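PDB 3CR8: sulfate adenylyltransferase, adenylylsulfate kinase from Thiobacillus denitrificans, which probably catalyses the ATP-dependent phosphorylation of adenosine 5'-phosphosulfate to 3'-phosphoadenylyl sulfate, a step in making activated sulfate. Local coordinates for residues Ala388-Leu393 with Ile444-Pro449; Gly469-His474 with Thr514-Ile519. All coordinates share one frame; numbering follows the deposited sequence.

Contact 1 (Ala388-Leu393 with Ile444-Pro449); sequences ALAARL and IAICAP
I446 meets the helix because its CG1 stands anti to its carbonyl carbon (chi1 -69°) and the chain then runs on extended, which sends CD1 out from the strand between L389 and A390. On the helix side L389 has CG anti to the backbone N (chi1 -162°), and this turns its CD1 branch toward the strand, where it lies 4.0 Å from I446 CD1. The same I446 methyl rests on A390, 3.5 Å from A390 CA and 3.7 Å from A390 CB, so a small side chain lets the isoleucine approach the helix backbone itself. One turn on, L393 and I444 lie against each other, though their detailed fit is doubtful in the model. All these partners are carbon and all five residues are buried, so the joint is wholly apolar. V401 of the neighbouring strand touches L393, I444 and I446 and continues the apolar layer. The axes of helix 388-393 and strand 444-447 come within 9.6 Å at 165°, nearly antiparallel. The predicted ATP-binding loop, from G376, runs into the first turn of helix 380-394, and the packing of this helix against a parallel sheet is the alpha/beta layering of a P-loop kinase, here the APS kinase domain.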
loop_
_atom_site.group_PDB
_atom_site.type_symbol
_atom_site.label_atom_id
_atom_site.label_comp_id
_atom_site.label_asym_id
_atom_site.label_seq_id
_atom_site.Cartn_x
_atom_site.Cartn_y
_atom_site.Cartn_z
ATOM N N ALA A 388 11.611 -40.271 10.750
ATOM C CA ALA A 388 11.160 -39.900 9.417
ATOM C C ALA A 388 10.226 -38.686 9.489
ATOM O O ALA A 388 10.369 -37.747 8.709
ATOM C CB ALA A 388 10.476 -41.082 8.730
ATOM N N LEU A 389 9.286 -38.709 10.434
ATOM C CA LEU A 389 8.296 -37.655 10.564
ATOM C C LEU A 389 9.006 -36.319 10.840
ATOM O O LEU A 389 8.633 -35.284 10.294
ATOM C CB LEU A 389 7.294 -38.032 11.660
ATOM C CG LEU A 389 5.947 -37.329 11.741
ATOM C CD1 LEU A 389 5.832 -36.601 13.062
ATOM C CD2 LEU A 389 5.689 -36.407 10.517
ATOM N N ALA A 390 10.048 -36.358 11.666
ATOM C CA ALA A 390 10.877 -35.193 11.941
ATOM C C ALA A 390 11.481 -34.625 10.653
ATOM O O ALA A 390 11.408 -33.437 10.404
ATOM C CB ALA A 390 11.991 -35.562 12.928
ATOM N N ALA A 391 12.102 -35.475 9.846
ATOM C CA ALA A 391 12.726 -35.030 8.606
ATOM C C ALA A 391 11.708 -34.266 7.745
ATOM O O ALA A 391 11.977 -33.166 7.284
ATOM C CB ALA A 391 13.291 -36.216 7.835
ATOM N N ARG A 392 10.534 -34.857 7.536
ATOM C CA ARG A 392 9.495 -34.231 6.740
ATOM C C ARG A 392 9.119 -32.864 7.289
ATOM O O ARG A 392 9.124 -31.872 6.543
ATOM C CB ARG A 392 8.249 -35.100 6.714
ATOM C CG ARG A 392 8.400 -36.383 5.965
ATOM C CD ARG A 392 8.653 -36.110 4.493
ATOM N NE ARG A 392 7.951 -34.921 4.034
ATOM C CZ ARG A 392 6.854 -34.937 3.284
ATOM N NH1 ARG A 392 6.320 -36.094 2.891
ATOM N NH2 ARG A 392 6.291 -33.784 2.919
ATOM N N LEU A 393 8.774 -32.823 8.581
ATOM C CA LEU A 393 8.329 -31.595 9.201
ATOM C C LEU A 393 9.397 -30.510 9.078
ATOM O O LEU A 393 9.081 -29.320 9.075
ATOM C CB LEU A 393 7.930 -31.830 10.644
ATOM C CG LEU A 393 6.678 -32.680 10.673
ATOM C CD1 LEU A 393 6.116 -32.855 12.078
ATOM C CD2 LEU A 393 5.648 -32.067 9.761
ATOM N N ILE A 444 7.637 -27.559 17.294
ATOM C CA ILE A 444 7.006 -28.873 17.277
ATOM C C ILE A 444 7.938 -29.910 17.886
ATOM O O ILE A 444 9.105 -30.025 17.472
ATOM C CB ILE A 444 6.511 -29.334 15.865
ATOM C CG1 ILE A 444 7.393 -30.414 15.295
ATOM C CG2 ILE A 444 6.372 -28.197 14.806
ATOM C CD1 ILE A 444 6.976 -30.698 13.900
ATOM N N ALA A 445 7.424 -30.651 18.876
ATOM C CA ALA A 445 8.207 -31.681 19.590
ATOM C C ALA A 445 7.719 -33.064 19.238
ATOM O O ALA A 445 6.522 -33.336 19.295
ATOM C CB ALA A 445 8.129 -31.495 21.103
ATOM N N ILE A 446 8.642 -33.955 18.904
ATOM C CA ILE A 446 8.271 -35.310 18.490
ATOM C C ILE A 446 8.825 -36.353 19.438
ATOM O O ILE A 446 10.026 -36.542 19.501
ATOM C CB ILE A 446 8.823 -35.624 17.102
ATOM C CG1 ILE A 446 8.116 -34.790 16.041
ATOM C CG2 ILE A 446 8.684 -37.071 16.801
ATOM C CD1 ILE A 446 8.938 -34.714 14.795
ATOM N N CYS A 447 7.939 -37.038 20.149
ATOM C CA CYS A 447 8.328 -37.948 21.212
ATOM C C CYS A 447 7.849 -39.365 21.041
ATOM O O CYS A 447 6.700 -39.595 20.679
ATOM C CB CYS A 447 7.582 -37.601 22.491
ATOM S SG CYS A 447 7.747 -35.941 22.934
ATOM N N ALA A 448 8.725 -40.319 21.353
ATOM C CA ALA A 448 8.364 -41.738 21.348
ATOM C C ALA A 448 8.967 -42.579 22.479
ATOM O O ALA A 448 9.663 -43.554 22.225
ATOM C CB ALA A 448 8.826 -42.243 19.981
ATOM N N PRO A 449 8.677 -42.205 23.733
ATOM C CA PRO A 449 9.098 -42.944 24.918
ATOM C C PRO A 449 8.291 -44.220 25.126
ATOM O O PRO A 449 7.276 -44.461 24.459
ATOM C CB PRO A 449 8.725 -41.973 26.029
ATOM C CG PRO A 449 7.397 -41.473 25.559
ATOM C CD PRO A 449 7.767 -41.111 24.120
#

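Contact 2 (Gly469-His474 with Thr514-Ile519); sequences GFVEIH and TPELAI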
loop_
_atom_site.group_PDB
_atom_site.type_symbol
_atom_site.label_atom_id
_atom_site.label_comp_id
_atom_site.label_asym_id
_atom_site.label_seq_id
_atom_site.Cartn_x
_atom_site.Cartn_y
_atom_site.Cartn_z
ATOM N N GLY A 469 -0.765 -27.745 20.820
ATOM C CA GLY A 469 -1.375 -28.895 20.168
ATOM C C GLY A 469 -0.750 -30.247 20.512
ATOM O O GLY A 469 0.478 -30.426 20.492
ATOM N N PHE A 470 -1.602 -31.221 20.813
ATOM C CA PHE A 470 -1.138 -32.567 21.105
ATOM C C PHE A 470 -1.787 -33.534 20.133
ATOM O O PHE A 470 -3.013 -33.554 20.018
ATOM C CB PHE A 470 -1.547 -32.950 22.521
ATOM C CG PHE A 470 -0.964 -34.256 23.000
ATOM C CD1 PHE A 470 0.320 -34.310 23.502
ATOM C CD2 PHE A 470 -1.713 -35.420 22.973
ATOM C CE1 PHE A 470 0.831 -35.487 23.966
ATOM C CE2 PHE A 470 -1.191 -36.594 23.430
ATOM C CZ PHE A 470 0.072 -36.628 23.929
ATOM N N VAL A 471 -0.971 -34.325 19.437
ATOM C CA VAL A 471 -1.460 -35.340 18.493
ATOM C C VAL A 471 -0.876 -36.716 18.841
ATOM O O VAL A 471 0.321 -36.973 18.620
ATOM C CB VAL A 471 -1.032 -35.038 17.023
ATOM C CG1 VAL A 471 -1.381 -36.201 16.116
ATOM C CG2 VAL A 471 -1.659 -33.777 16.514
ATOM N N GLU A 472 -1.712 -37.607 19.372
ATOM C CA GLU A 472 -1.254 -38.954 19.703
ATOM C C GLU A 472 -1.339 -39.819 18.470
ATOM O O GLU A 472 -2.354 -39.825 17.767
ATOM C CB GLU A 472 -2.112 -39.577 20.799
ATOM C CG GLU A 472 -1.563 -40.898 21.332
ATOM C CD GLU A 472 -2.357 -41.429 22.522
ATOM O OE1 GLU A 472 -3.400 -40.823 22.868
ATOM O OE2 GLU A 472 -1.944 -42.451 23.115
ATOM N N ILE A 473 -0.275 -40.550 18.180
ATOM C CA ILE A 473 -0.383 -41.528 17.109
ATOM C C ILE A 473 -0.060 -42.908 17.645
ATOM O O ILE A 473 1.050 -43.171 18.104
ATOM C CB ILE A 473 0.452 -41.196 15.834
ATOM C CG1 ILE A 473 1.680 -42.063 15.733
ATOM C CG2 ILE A 473 0.822 -39.708 15.739
ATOM C CD1 ILE A 473 2.284 -41.931 14.404
ATOM N N HIS A 474 -1.071 -43.773 17.616
ATOM C CA HIS A 474 -0.954 -45.116 18.157
ATOM C C HIS A 474 -0.447 -46.066 17.096
ATOM O O HIS A 474 -1.166 -46.397 16.153
ATOM C CB HIS A 474 -2.298 -45.608 18.687
ATOM C CG HIS A 474 -2.278 -47.044 19.101
ATOM N ND1 HIS A 474 -3.394 -47.854 19.045
ATOM C CD2 HIS A 474 -1.269 -47.821 19.557
ATOM C CE1 HIS A 474 -3.073 -49.063 19.468
ATOM N NE2 HIS A 474 -1.786 -49.074 19.772
ATOM N N THR A 514 -8.171 -43.571 22.602
ATOM C CA THR A 514 -8.640 -42.396 21.887
ATOM C C THR A 514 -7.563 -41.575 21.140
ATOM O O THR A 514 -7.565 -40.335 21.195
ATOM C CB THR A 514 -9.434 -41.542 22.913
ATOM O OG1 THR A 514 -10.379 -40.722 22.225
ATOM C CG2 THR A 514 -8.495 -40.699 23.828
ATOM N N PRO A 515 -6.670 -42.261 20.394
ATOM C CA PRO A 515 -5.614 -41.556 19.652
ATOM C C PRO A 515 -6.203 -40.635 18.605
ATOM O O PRO A 515 -7.406 -40.675 18.338
ATOM C CB PRO A 515 -4.863 -42.675 18.919
ATOM C CG PRO A 515 -5.377 -43.934 19.457
ATOM C CD PRO A 515 -6.746 -43.673 20.002
ATOM N N GLU A 516 -5.359 -39.799 18.020
ATOM C CA GLU A 516 -5.801 -38.963 16.923
ATOM C C GLU A 516 -5.677 -39.836 15.689
ATOM O O GLU A 516 -6.517 -39.812 14.806
ATOM C CB GLU A 516 -4.954 -37.681 16.802
ATOM C CG GLU A 516 -5.403 -36.527 17.678
ATOM C CD GLU A 516 -5.220 -36.785 19.175
ATOM O OE1 GLU A 516 -4.291 -37.527 19.570
ATOM O OE2 GLU A 516 -6.012 -36.226 19.965
ATOM N N LEU A 517 -4.619 -40.629 15.664
ATOM C CA LEU A 517 -4.333 -41.521 14.549
ATOM C C LEU A 517 -3.899 -42.880 15.066
ATOM O O LEU A 517 -3.103 -42.978 15.990
ATOM C CB LEU A 517 -3.209 -40.969 13.683
ATOM C CG LEU A 517 -3.253 -41.269 12.176
ATOM C CD1 LEU A 517 -1.900 -41.045 11.529
ATOM C CD2 LEU A 517 -3.720 -42.661 11.878
ATOM N N ALA A 518 -4.438 -43.934 14.464
ATOM C CA ALA A 518 -4.059 -45.305 14.798
ATOM C C ALA A 518 -3.578 -46.016 13.542
ATOM O O ALA A 518 -4.392 -46.474 12.766
ATOM C CB ALA A 518 -5.245 -46.054 15.387
ATOM N N ILE A 519 -2.269 -46.089 13.323
ATOM C CA ILE A 519 -1.752 -46.806 12.161
ATOM C C ILE A 519 -1.992 -48.315 12.345
ATOM O O ILE A 519 -1.179 -49.029 12.951
ATOM C CB ILE A 519 -0.252 -46.502 11.852
ATOM C CG1 ILE A 519 0.654 -47.124 12.897
ATOM C CG2 ILE A 519 0.027 -44.997 11.799
ATOM C CD1 ILE A 519 2.083 -46.679 12.763
#
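The F470 carbonyl O passes 4.0 Å from E516 CD, too far to count as a bond. At V471 the CG1 methyl, anti to the backbone N (chi1 172°), reaches across to E516 CB at 3.9 Å. E472 carries most of the polar pairing. Its N donates to E516 OE1 at 2.6 Å, meeting the carboxylate from above, 35° out of its plane; the bend in the E516 chain (chi2 67°) folds the group back to that N-H. The O of E472 takes two donors, E516 N at 3.0 Å, tilted from the carbonyl plane, and L517 N almost in line with the C=O. R461 forms salt bridges to both carboxylates, E472 OE1 and E516 OE2, and probably offsets the repulsion between them. Were E516 cut back to alanine, the E472 N-H would probably lose its acceptor and R461 one of its two carboxylates. The second segment becomes strand at L517 and runs parallel to strand 469-474, bridged I473 to L517 and H474 to A518; this joins the outermost strand, 517-519, to the five-stranded parallel sheet of the kinase domain. I473 and L517 share one face, where both touch I533 of helix 526-540. H474 N bonds L517 O at 2.7 Å, while H474 O receives only a weak bond from I519 N. On the other face H474 CB packs 3.6 Å from P515 CG, and the histidine side chain also comes near G376 of the predicted ATP site.

In the fold
Both contacts reach the same five-stranded parallel sheet, with centres 13 Å apart and no direct touch. Contact 1 joins a helix to an inner strand, with every touching residue buried and apolar carbon as its whole chemistry. Contact 2 joins two neighbouring strands at one margin of the sheet; most of its touching residues are buried too, but A518 is exposed, and main-chain hydrogen bonds and a carboxylate are added to side-chain packing. The summed buried surface is 187 Å² in contact 1 and 442 Å² in contact 2. Strand 370-376 separates 444-447 from 469-475, and helix 526-540 packs on side chains of both contacts, L389 among them.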